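Local coordinates for protein AvrA (Salmonella typhimurium, PDB 6BE0) that probably transfers the acetyl group of acetyl-CoA to serine and threonine residues of target proteins, and binds inositol hexakisphosphate and coenzyme A, at residues S235-T240 / N247-A252; S259-N262 / T267-E270; D273-M278 / A288-I293. All blocks are in the same frame, centred on the assembly; numbering follows the deposited sequence.

Interaction 1: residues S235-T240 / N247-A252; sequences SFYKHT and NEYVEA. With IHP (inositol hexakisphosphate), chain B.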
# COMPACT_ATOMS: atom_id res chain seq x y z
N SER A 235 -2.92 3.15 11.56
CA SER A 235 -3.79 3.34 10.41
C SER A 235 -3.38 2.49 9.20
O SER A 235 -4.17 2.30 8.27
CB SER A 235 -3.83 4.81 10.01
OG SER A 235 -2.54 5.28 9.65
N PHE A 236 -2.15 1.99 9.21
CA PHE A 236 -1.65 1.16 8.12
C PHE A 236 -2.20 -0.26 8.17
O PHE A 236 -2.19 -0.97 7.16
CB PHE A 236 -0.12 1.12 8.16
CG PHE A 236 0.55 2.29 7.51
CD1 PHE A 236 0.15 3.58 7.81
CD2 PHE A 236 1.58 2.11 6.61
CE1 PHE A 236 0.75 4.67 7.21
CE2 PHE A 236 2.19 3.19 6.01
CZ PHE A 236 1.78 4.47 6.31
N TYR A 237 -2.70 -0.66 9.33
CA TYR A 237 -3.08 -2.05 9.58
C TYR A 237 -4.59 -2.26 9.65
O TYR A 237 -5.05 -3.29 10.14
CB TYR A 237 -2.44 -2.53 10.88
CG TYR A 237 -0.94 -2.50 10.84
CD1 TYR A 237 -0.21 -3.66 10.62
CD2 TYR A 237 -0.24 -1.31 11.00
CE1 TYR A 237 1.17 -3.63 10.58
CE2 TYR A 237 1.13 -1.27 10.95
CZ TYR A 237 1.84 -2.43 10.74
OH TYR A 237 3.21 -2.40 10.70
N LYS A 238 -5.36 -1.30 9.16
CA LYS A 238 -6.81 -1.39 9.23
C LYS A 238 -7.35 -2.53 8.38
O LYS A 238 -8.36 -3.15 8.72
CB LYS A 238 -7.44 -0.07 8.80
CG LYS A 238 -7.07 1.11 9.69
CD LYS A 238 -7.70 2.41 9.21
CE LYS A 238 -9.22 2.35 9.29
NZ LYS A 238 -9.84 3.67 9.01
N HIS A 239 -6.66 -2.82 7.27
CA HIS A 239 -7.10 -3.86 6.34
C HIS A 239 -6.33 -5.17 6.52
O HIS A 239 -6.39 -6.04 5.66
CB HIS A 239 -6.95 -3.38 4.90
CG HIS A 239 -7.76 -2.17 4.57
ND1 HIS A 239 -9.14 -2.20 4.49
CD2 HIS A 239 -7.40 -0.89 4.31
CE1 HIS A 239 -9.59 -1.00 4.19
NE2 HIS A 239 -8.55 -0.18 4.08
N THR A 240 -5.60 -5.29 7.63
CA THR A 240 -4.83 -6.50 7.90
C THR A 240 -5.70 -7.74 7.79
O THR A 240 -6.76 -7.83 8.42
CB THR A 240 -4.18 -6.47 9.30
OG1 THR A 240 -3.40 -5.28 9.44
CG2 THR A 240 -3.29 -7.69 9.51
N ASN A 247 -2.38 -9.30 16.23
CA ASN A 247 -1.86 -9.57 17.57
C ASN A 247 -0.36 -9.31 17.64
O ASN A 247 0.17 -8.96 18.69
CB ASN A 247 -2.14 -11.02 17.98
CG ASN A 247 -3.63 -11.32 18.06
OD1 ASN A 247 -4.46 -10.41 18.14
ND2 ASN A 247 -3.96 -12.60 18.06
N GLU A 248 0.33 -9.50 16.52
CA GLU A 248 1.76 -9.26 16.47
C GLU A 248 2.07 -7.77 16.45
O GLU A 248 3.10 -7.34 16.97
CB GLU A 248 2.37 -9.94 15.24
CG GLU A 248 2.35 -11.46 15.30
CD GLU A 248 2.70 -12.11 13.98
OE1 GLU A 248 3.19 -11.39 13.07
OE2 GLU A 248 2.48 -13.33 13.84
N TYR A 249 1.17 -6.99 15.87
CA TYR A 249 1.37 -5.54 15.79
C TYR A 249 1.12 -4.87 17.14
O TYR A 249 1.89 -4.01 17.56
CB TYR A 249 0.46 -4.92 14.73
CG TYR A 249 0.57 -3.41 14.68
CD1 TYR A 249 1.70 -2.81 14.14
CD2 TYR A 249 -0.43 -2.60 15.18
CE1 TYR A 249 1.81 -1.43 14.09
CE2 TYR A 249 -0.33 -1.22 15.13
CZ TYR A 249 0.80 -0.65 14.59
OH TYR A 249 0.91 0.72 14.54
N VAL A 250 0.05 -5.28 17.82
CA VAL A 250 -0.31 -4.68 19.10
C VAL A 250 0.68 -5.08 20.20
O VAL A 250 0.79 -4.40 21.22
CB VAL A 250 -1.73 -5.08 19.55
CG1 VAL A 250 -2.76 -4.55 18.56
CG2 VAL A 250 -1.84 -6.58 19.68
N GLU A 251 1.38 -6.19 20.00
CA GLU A 251 2.42 -6.60 20.94
C GLU A 251 3.59 -5.64 20.86
O GLU A 251 4.34 -5.47 21.83
CB GLU A 251 2.87 -8.03 20.66
CG GLU A 251 1.96 -9.09 21.27
CD GLU A 251 2.35 -10.50 20.88
OE1 GLU A 251 3.53 -10.72 20.53
OE2 GLU A 251 1.48 -11.40 20.93
N ALA A 252 3.75 -5.01 19.70
CA ALA A 252 4.77 -3.98 19.50
C ALA A 252 4.21 -2.59 19.80
O ALA A 252 4.96 -1.63 19.95
CB ALA A 252 5.31 -4.04 18.08
C1 IHP B . -11.11 7.66 5.72
C2 IHP B . -10.57 6.49 4.91
C3 IHP B . -11.15 5.17 5.40
C4 IHP B . -12.66 5.21 5.43
C5 IHP B . -13.10 6.28 6.41
C6 IHP B . -12.62 7.65 5.95
O11 IHP B . -10.72 8.86 5.08
P1 IHP B . -9.49 9.67 5.69
O21 IHP B . -8.64 10.22 4.56
O31 IHP B . -8.63 8.78 6.55
O41 IHP B . -10.02 10.81 6.52
O12 IHP B . -10.87 6.68 3.51
P2 IHP B . -9.68 6.84 2.47
O22 IHP B . -8.73 7.92 2.91
O32 IHP B . -8.91 5.55 2.33
O42 IHP B . -10.25 7.22 1.12
O13 IHP B . -10.68 4.10 4.58
P3 IHP B . -9.66 3.04 5.18
O23 IHP B . -8.64 2.66 4.13
O33 IHP B . -8.93 3.61 6.38
O43 IHP B . -10.40 1.80 5.60
O14 IHP B . -13.21 3.92 5.73
P4 IHP B . -13.13 3.21 7.18
O24 IHP B . -12.73 1.76 7.00
O34 IHP B . -12.12 3.88 8.08
O44 IHP B . -14.48 3.24 7.83
O15 IHP B . -14.52 6.29 6.59
P5 IHP B . -15.10 6.72 7.99
O25 IHP B . -14.05 7.43 8.81
O35 IHP B . -16.28 7.64 7.78
O45 IHP B . -15.57 5.51 8.76
O16 IHP B . -13.32 8.05 4.77
P6 IHP B . -13.98 9.47 4.71
O26 IHP B . -14.89 9.55 3.52
O36 IHP B . -14.77 9.71 5.97
O46 IHP B . -12.91 10.53 4.59
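Tyr237 and Tyr249 meet ring over ring in a face-to-face stack, with centroids 3.9 Å apart and planes tilted by 25°. The tilt closes the stack on one side, where CE2 of Tyr237 comes to 3.2 Å from CE1 of Tyr249, a tight approach; on the other side CG of Tyr249 stays 4.1 Å from CD1 of Tyr237. Each overlap is offset, one ring covering the other toward its rim. With CG anti to the backbone N (chi1 177°), Tyr249 extends from helix 243-252 to lay its ring on that of Tyr237. Tyrosine suits both places: its faces are apolar enough to be buried, while its hydroxyl can be satisfied at the far end. Tyr237 OH is hydrogen-bonded to Asp229 OD1, and Tyr249 OH to the carbonyl oxygen of Leu232, so the stacked pair is tied to the chain just beyond helix 225-228.

The loop carrying Tyr237 makes a type I beta turn from Tyr237 to Thr240. Both Thr240 N, at 3.3 Å, and Thr240 OG1, at 2.7 Å, approach Tyr237 O from one face of its carbonyl plane, and this double grip leaves the threonine side chain folded back on the turn.

The middle of the turn faces inositol hexakisphosphate. Lys238, a long cation bent once along its chain, puts NZ between two phosphates, 2.8 Å from O33; its separation from O34 is modelled as very short, and that value is doubtful. The same ammonium group also bonds Val261 O. His239 supplies a directed N-H in its ring plane: NE2 lies 2.8 Å from O23 of the ligand, with an N-H...O angle of 159°, while ND1 pairs with Ser287 OG and helps fix the ring's rotation.

Interaction 2: residues S259-N262 / T267-E270; sequences SIVN and TLYE. With IHP (inositol hexakisphosphate), chain B.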
# COMPACT_ATOMS: atom_id res chain seq x y z
N SER A 259 -7.22 1.62 20.15
CA SER A 259 -7.14 2.93 19.49
C SER A 259 -8.22 3.06 18.41
O SER A 259 -8.37 2.18 17.57
CB SER A 259 -5.76 3.14 18.86
OG SER A 259 -4.76 3.24 19.86
N ILE A 260 -8.96 4.16 18.45
CA ILE A 260 -9.96 4.44 17.43
C ILE A 260 -9.26 4.64 16.09
O ILE A 260 -8.26 5.35 16.02
CB ILE A 260 -10.80 5.69 17.76
CG1 ILE A 260 -11.45 5.56 19.14
CG2 ILE A 260 -11.87 5.92 16.69
CD1 ILE A 260 -12.40 4.38 19.29
N VAL A 261 -9.80 4.03 15.04
CA VAL A 261 -9.17 4.07 13.72
C VAL A 261 -10.07 4.70 12.65
O VAL A 261 -9.68 4.77 11.48
CB VAL A 261 -8.77 2.65 13.26
CG1 VAL A 261 -7.76 2.04 14.22
CG2 VAL A 261 -10.00 1.75 13.14
N ASN A 262 -11.25 5.16 13.04
CA ASN A 262 -12.16 5.79 12.09
C ASN A 262 -13.24 6.64 12.77
O ASN A 262 -13.31 6.72 13.99
CB ASN A 262 -12.82 4.73 11.21
CG ASN A 262 -13.62 3.70 12.01
OD1 ASN A 262 -13.84 3.86 13.21
ND2 ASN A 262 -14.05 2.65 11.33
N THR A 267 -12.45 0.47 17.41
CA THR A 267 -11.03 0.22 17.56
C THR A 267 -10.50 -0.61 16.40
O THR A 267 -11.27 -1.07 15.55
CB THR A 267 -10.72 -0.50 18.88
OG1 THR A 267 -11.27 -1.83 18.85
CG2 THR A 267 -11.30 0.26 20.06
N LEU A 268 -9.18 -0.80 16.36
CA LEU A 268 -8.55 -1.62 15.35
C LEU A 268 -9.14 -3.03 15.35
O LEU A 268 -9.44 -3.59 14.29
CB LEU A 268 -7.04 -1.69 15.59
CG LEU A 268 -6.21 -2.51 14.60
CD1 LEU A 268 -6.21 -1.87 13.22
CD2 LEU A 268 -4.79 -2.68 15.12
N TYR A 269 -9.32 -3.59 16.54
CA TYR A 269 -9.89 -4.93 16.69
C TYR A 269 -11.37 -4.94 16.35
O TYR A 269 -11.85 -5.85 15.66
CB TYR A 269 -9.68 -5.44 18.11
CG TYR A 269 -8.33 -6.07 18.40
CD1 TYR A 269 -7.59 -6.68 17.39
CD2 TYR A 269 -7.81 -6.06 19.68
CE1 TYR A 269 -6.37 -7.26 17.66
CE2 TYR A 269 -6.58 -6.63 19.95
CZ TYR A 269 -5.87 -7.23 18.94
OH TYR A 269 -4.65 -7.81 19.21
N GLU A 270 -12.11 -3.95 16.85
CA GLU A 270 -13.54 -3.88 16.60
C GLU A 270 -13.83 -3.75 15.11
O GLU A 270 -14.80 -4.32 14.61
CB GLU A 270 -14.16 -2.70 17.36
CG GLU A 270 -14.33 -2.94 18.85
CD GLU A 270 -15.04 -1.80 19.56
OE1 GLU A 270 -15.04 -0.68 19.02
OE2 GLU A 270 -15.61 -2.04 20.65
C1 IHP B . -11.11 7.66 5.72
C2 IHP B . -10.57 6.49 4.91
C3 IHP B . -11.15 5.17 5.40
C4 IHP B . -12.66 5.21 5.43
C5 IHP B . -13.10 6.28 6.41
C6 IHP B . -12.62 7.65 5.95
O11 IHP B . -10.72 8.86 5.08
P1 IHP B . -9.49 9.67 5.69
O21 IHP B . -8.64 10.22 4.56
O31 IHP B . -8.63 8.78 6.55
O41 IHP B . -10.02 10.81 6.52
O12 IHP B . -10.87 6.68 3.51
P2 IHP B . -9.68 6.84 2.47
O22 IHP B . -8.73 7.92 2.91
O32 IHP B . -8.91 5.55 2.33
O42 IHP B . -10.25 7.22 1.12
O13 IHP B . -10.68 4.10 4.58
P3 IHP B . -9.66 3.04 5.18
O23 IHP B . -8.64 2.66 4.13
O33 IHP B . -8.93 3.61 6.38
O43 IHP B . -10.40 1.80 5.60
O14 IHP B . -13.21 3.92 5.73
P4 IHP B . -13.13 3.21 7.18
O24 IHP B . -12.73 1.76 7.00
O34 IHP B . -12.12 3.88 8.08
O44 IHP B . -14.48 3.24 7.83
O15 IHP B . -14.52 6.29 6.59
P5 IHP B . -15.10 6.72 7.99
O25 IHP B . -14.05 7.43 8.81
O35 IHP B . -16.28 7.64 7.78
O45 IHP B . -15.57 5.51 8.76
O16 IHP B . -13.32 8.05 4.77
P6 IHP B . -13.98 9.47 4.71
O26 IHP B . -14.89 9.55 3.52
O36 IHP B . -14.77 9.71 5.97
O46 IHP B . -12.91 10.53 4.59
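Thr267 and Leu268, which pack against Ser259 and Val261, begin helix 268-273 with a capping box; it is the loop packed alongside, through Asn262, that reaches the inositol hexakisphosphate pocket. Thr267 is the N-cap. Its OG1, placed between its own backbone N and carbonyl carbon, accepts from Glu270 N at 3.0 Å in a fairly straight bond (163°). Glu270 completes the box: its OE1 accepts from Thr267 N at 3.3 Å, met on the anti side of the carboxylate and somewhat out of its plane. Threonine offers a short hydroxyl that reaches the amide three residues on, and glutamate there has the length to fold back; its negative charge would also be expected to favour the N-terminal end of the helix.

Across the contact, Ser259 O is the polar centre. It lies 3.3 Å from Thr267 CA in a CA-H...O contact (angle at H 143°), and receives a weak, bent bond from Leu268 N, also at 3.3 Å (128°). The rest is apolar. The two branches of Val261 lie side by side against the start of the helix, CG1 resting 4.0 Å from Leu268 CB and CG2 lying 3.9 Å from Thr267 O. A beta-branched residue fills this spot well, since both methyls can work at once. Ile260 adds a looser touch, its CD1 4.3 Å from Thr267 CG2.

The next residue, Asn262, turns to the ligand, with CB 3.3 Å from O34 of the inositol hexakisphosphate; its ND2 is hydrogen-bonded to Glu266 OE1, which steadies the amide. Behind the capped end, Leu268 packs on Leu246, and Tyr269 on Leu246 and Val250, seating helix 268-273 against helix 243-252, while Val261 and Leu268 share Val234, in the loop before helix 243-252.

Interaction 3: residues D273-M278 / A288-I293; sequences DNNAVM and AHKKRI. With IHP (inositol hexakisphosphate), chain B.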
# COMPACT_ATOMS: atom_id res chain seq x y z
N ASP A 273 -13.25 -7.16 13.13
CA ASP A 273 -14.38 -8.07 13.26
C ASP A 273 -15.58 -7.61 12.43
O ASP A 273 -16.30 -8.43 11.88
CB ASP A 273 -14.79 -8.21 14.73
CG ASP A 273 -13.79 -9.02 15.54
OD1 ASP A 273 -12.93 -9.70 14.94
OD2 ASP A 273 -13.87 -8.98 16.79
N ASN A 274 -15.78 -6.30 12.35
CA ASN A 274 -16.92 -5.75 11.62
C ASN A 274 -16.75 -5.82 10.10
O ASN A 274 -17.63 -5.40 9.35
CB ASN A 274 -17.16 -4.29 12.03
CG ASN A 274 -17.71 -4.16 13.43
OD1 ASN A 274 -18.22 -5.12 14.01
ND2 ASN A 274 -17.62 -2.96 13.99
N ASN A 275 -15.62 -6.36 9.65
CA ASN A 275 -15.36 -6.54 8.23
C ASN A 275 -14.83 -7.94 7.95
O ASN A 275 -13.94 -8.13 7.11
CB ASN A 275 -14.36 -5.49 7.74
CG ASN A 275 -14.89 -4.08 7.86
OD1 ASN A 275 -15.39 -3.50 6.90
ND2 ASN A 275 -14.80 -3.52 9.06
N ALA A 276 -15.39 -8.92 8.65
CA ALA A 276 -14.98 -10.31 8.50
C ALA A 276 -16.15 -11.20 8.08
O ALA A 276 -17.32 -10.82 8.21
CB ALA A 276 -14.37 -10.83 9.79
N VAL A 277 -15.82 -12.38 7.58
CA VAL A 277 -16.81 -13.34 7.09
C VAL A 277 -16.37 -14.75 7.47
O VAL A 277 -15.18 -15.00 7.66
CB VAL A 277 -17.00 -13.23 5.56
CG1 VAL A 277 -17.81 -14.39 4.99
CG2 VAL A 277 -17.66 -11.90 5.20
N MET A 278 -17.34 -15.66 7.59
CA MET A 278 -17.05 -17.07 7.83
C MET A 278 -17.18 -17.88 6.55
O MET A 278 -18.22 -17.86 5.89
CB MET A 278 -17.98 -17.64 8.90
CG MET A 278 -17.74 -17.10 10.30
SD MET A 278 -16.09 -17.46 10.93
CE MET A 278 -16.08 -19.25 10.92
N ALA A 288 -10.47 -5.36 2.53
CA ALA A 288 -9.89 -4.85 1.29
C ALA A 288 -10.87 -4.98 0.13
O ALA A 288 -10.96 -4.08 -0.71
CB ALA A 288 -8.59 -5.58 0.97
N HIS A 289 -11.61 -6.08 0.09
CA HIS A 289 -12.59 -6.29 -0.97
C HIS A 289 -13.72 -5.27 -0.87
O HIS A 289 -14.24 -4.81 -1.89
CB HIS A 289 -13.15 -7.71 -0.90
CG HIS A 289 -12.20 -8.76 -1.37
ND1 HIS A 289 -11.15 -9.22 -0.60
CD2 HIS A 289 -12.12 -9.44 -2.54
CE1 HIS A 289 -10.48 -10.14 -1.27
NE2 HIS A 289 -11.04 -10.29 -2.45
N LYS A 290 -14.09 -4.91 0.36
CA LYS A 290 -15.09 -3.88 0.57
C LYS A 290 -14.53 -2.51 0.20
O LYS A 290 -15.26 -1.65 -0.28
CB LYS A 290 -15.57 -3.88 2.03
CG LYS A 290 -16.48 -5.07 2.37
CD LYS A 290 -16.74 -5.18 3.87
CE LYS A 290 -17.63 -4.06 4.38
NZ LYS A 290 -17.91 -4.20 5.84
N LYS A 291 -13.23 -2.31 0.43
CA LYS A 291 -12.60 -1.04 0.10
C LYS A 291 -12.59 -0.81 -1.41
O LYS A 291 -12.76 0.32 -1.87
CB LYS A 291 -11.17 -0.97 0.64
CG LYS A 291 -10.50 0.40 0.49
CD LYS A 291 -11.24 1.48 1.27
CE LYS A 291 -10.60 2.85 1.10
NZ LYS A 291 -9.24 2.92 1.69
N ARG A 292 -12.38 -1.87 -2.17
CA ARG A 292 -12.45 -1.79 -3.63
C ARG A 292 -13.81 -1.26 -4.06
O ARG A 292 -13.90 -0.40 -4.94
CB ARG A 292 -12.19 -3.16 -4.28
CG ARG A 292 -12.37 -3.15 -5.79
CD ARG A 292 -12.15 -4.52 -6.42
NE ARG A 292 -10.75 -4.95 -6.31
CZ ARG A 292 -10.30 -5.87 -5.47
NH1 ARG A 292 -11.12 -6.49 -4.62
NH2 ARG A 292 -9.02 -6.19 -5.47
N ILE A 293 -14.86 -1.78 -3.43
CA ILE A 293 -16.22 -1.38 -3.75
C ILE A 293 -16.44 0.10 -3.43
O ILE A 293 -17.05 0.83 -4.21
CB ILE A 293 -17.25 -2.24 -2.98
CG1 ILE A 293 -17.12 -3.71 -3.42
CG2 ILE A 293 -18.67 -1.73 -3.21
CD1 ILE A 293 -17.95 -4.68 -2.61
C1 IHP B . -11.11 7.66 5.72
C2 IHP B . -10.57 6.49 4.91
C3 IHP B . -11.15 5.17 5.40
C4 IHP B . -12.66 5.21 5.43
C5 IHP B . -13.10 6.28 6.41
C6 IHP B . -12.62 7.65 5.95
O11 IHP B . -10.72 8.86 5.08
P1 IHP B . -9.49 9.67 5.69
O21 IHP B . -8.64 10.22 4.56
O31 IHP B . -8.63 8.78 6.55
O41 IHP B . -10.02 10.81 6.52
O12 IHP B . -10.87 6.68 3.51
P2 IHP B . -9.68 6.84 2.47
O22 IHP B . -8.73 7.92 2.91
O32 IHP B . -8.91 5.55 2.33
O42 IHP B . -10.25 7.22 1.12
O13 IHP B . -10.68 4.10 4.58
P3 IHP B . -9.66 3.04 5.18
O23 IHP B . -8.64 2.66 4.13
O33 IHP B . -8.93 3.61 6.38
O43 IHP B . -10.40 1.80 5.60
O14 IHP B . -13.21 3.92 5.73
P4 IHP B . -13.13 3.21 7.18
O24 IHP B . -12.73 1.76 7.00
O34 IHP B . -12.12 3.88 8.08
O44 IHP B . -14.48 3.24 7.83
O15 IHP B . -14.52 6.29 6.59
P5 IHP B . -15.10 6.72 7.99
O25 IHP B . -14.05 7.43 8.81
O35 IHP B . -16.28 7.64 7.78
O45 IHP B . -15.57 5.51 8.76
O16 IHP B . -13.32 8.05 4.77
P6 IHP B . -13.98 9.47 4.71
O26 IHP B . -14.89 9.55 3.52
O36 IHP B . -14.77 9.71 5.97
O46 IHP B . -12.91 10.53 4.59
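Lys290 draws the end of its chain past the amide oxygen of Asn275, the two side chains crossing at about a right angle. NZ donates to OD1 of Asn275 at 2.8 Å, and Lys290 CE follows at 3.4 Å from the same OD1. The C=O...N angle is 123°, but the ammonium group stands 53° above the carbonyl plane, so it does not meet a lone pair. A bend at chi3 (70°) curls the lysine tip onto the amide. Asparagine fits here because it works in two directions: while OD1 accepts, its ND2 donates to Arg271 O at the end of helix 268-273, which holds the amide's orientation. Its backbone is also paired with Ile286.

One residue along helix 287-300, Lys291 leaves in another direction. Its chain, bent at chi2 and chi4, runs beside Ile188 and Ala192 of helix 186-199 and delivers NZ between two phosphates of inositol hexakisphosphate, 2.5 Å from O23 and 2.7 Å from O32. Neighbouring lysines thus divide the work, one bound to the loop residue just before strand 276-278 and the other belonging to a lysine-rich polyanion pocket, in which one ammonium group bridges two phosphates.

Overall arrangement
Followed from the N terminus, the three contacts come in series, each closing before the next opens, with no nesting or crossing. Interaction 1 folds the loop before helix 243-252 back onto that helix, across its first turn. Interaction 2 closes the last bend of the loop between that helix and helix 268-273, and the two lie side by side, with Leu268 CD1 packing near Tyr237 O. Interaction 3, continuing directly in sequence, spans the two-stranded hairpin of 276-278 and 283-285 and joins its start to helix 287-300. That helix returns to interaction 1, where Lys291 and Ala288 pack beside His239. All three touch one inositol hexakisphosphate, where turn 237-240, the loop at Asn262 and helix 287-300 meet.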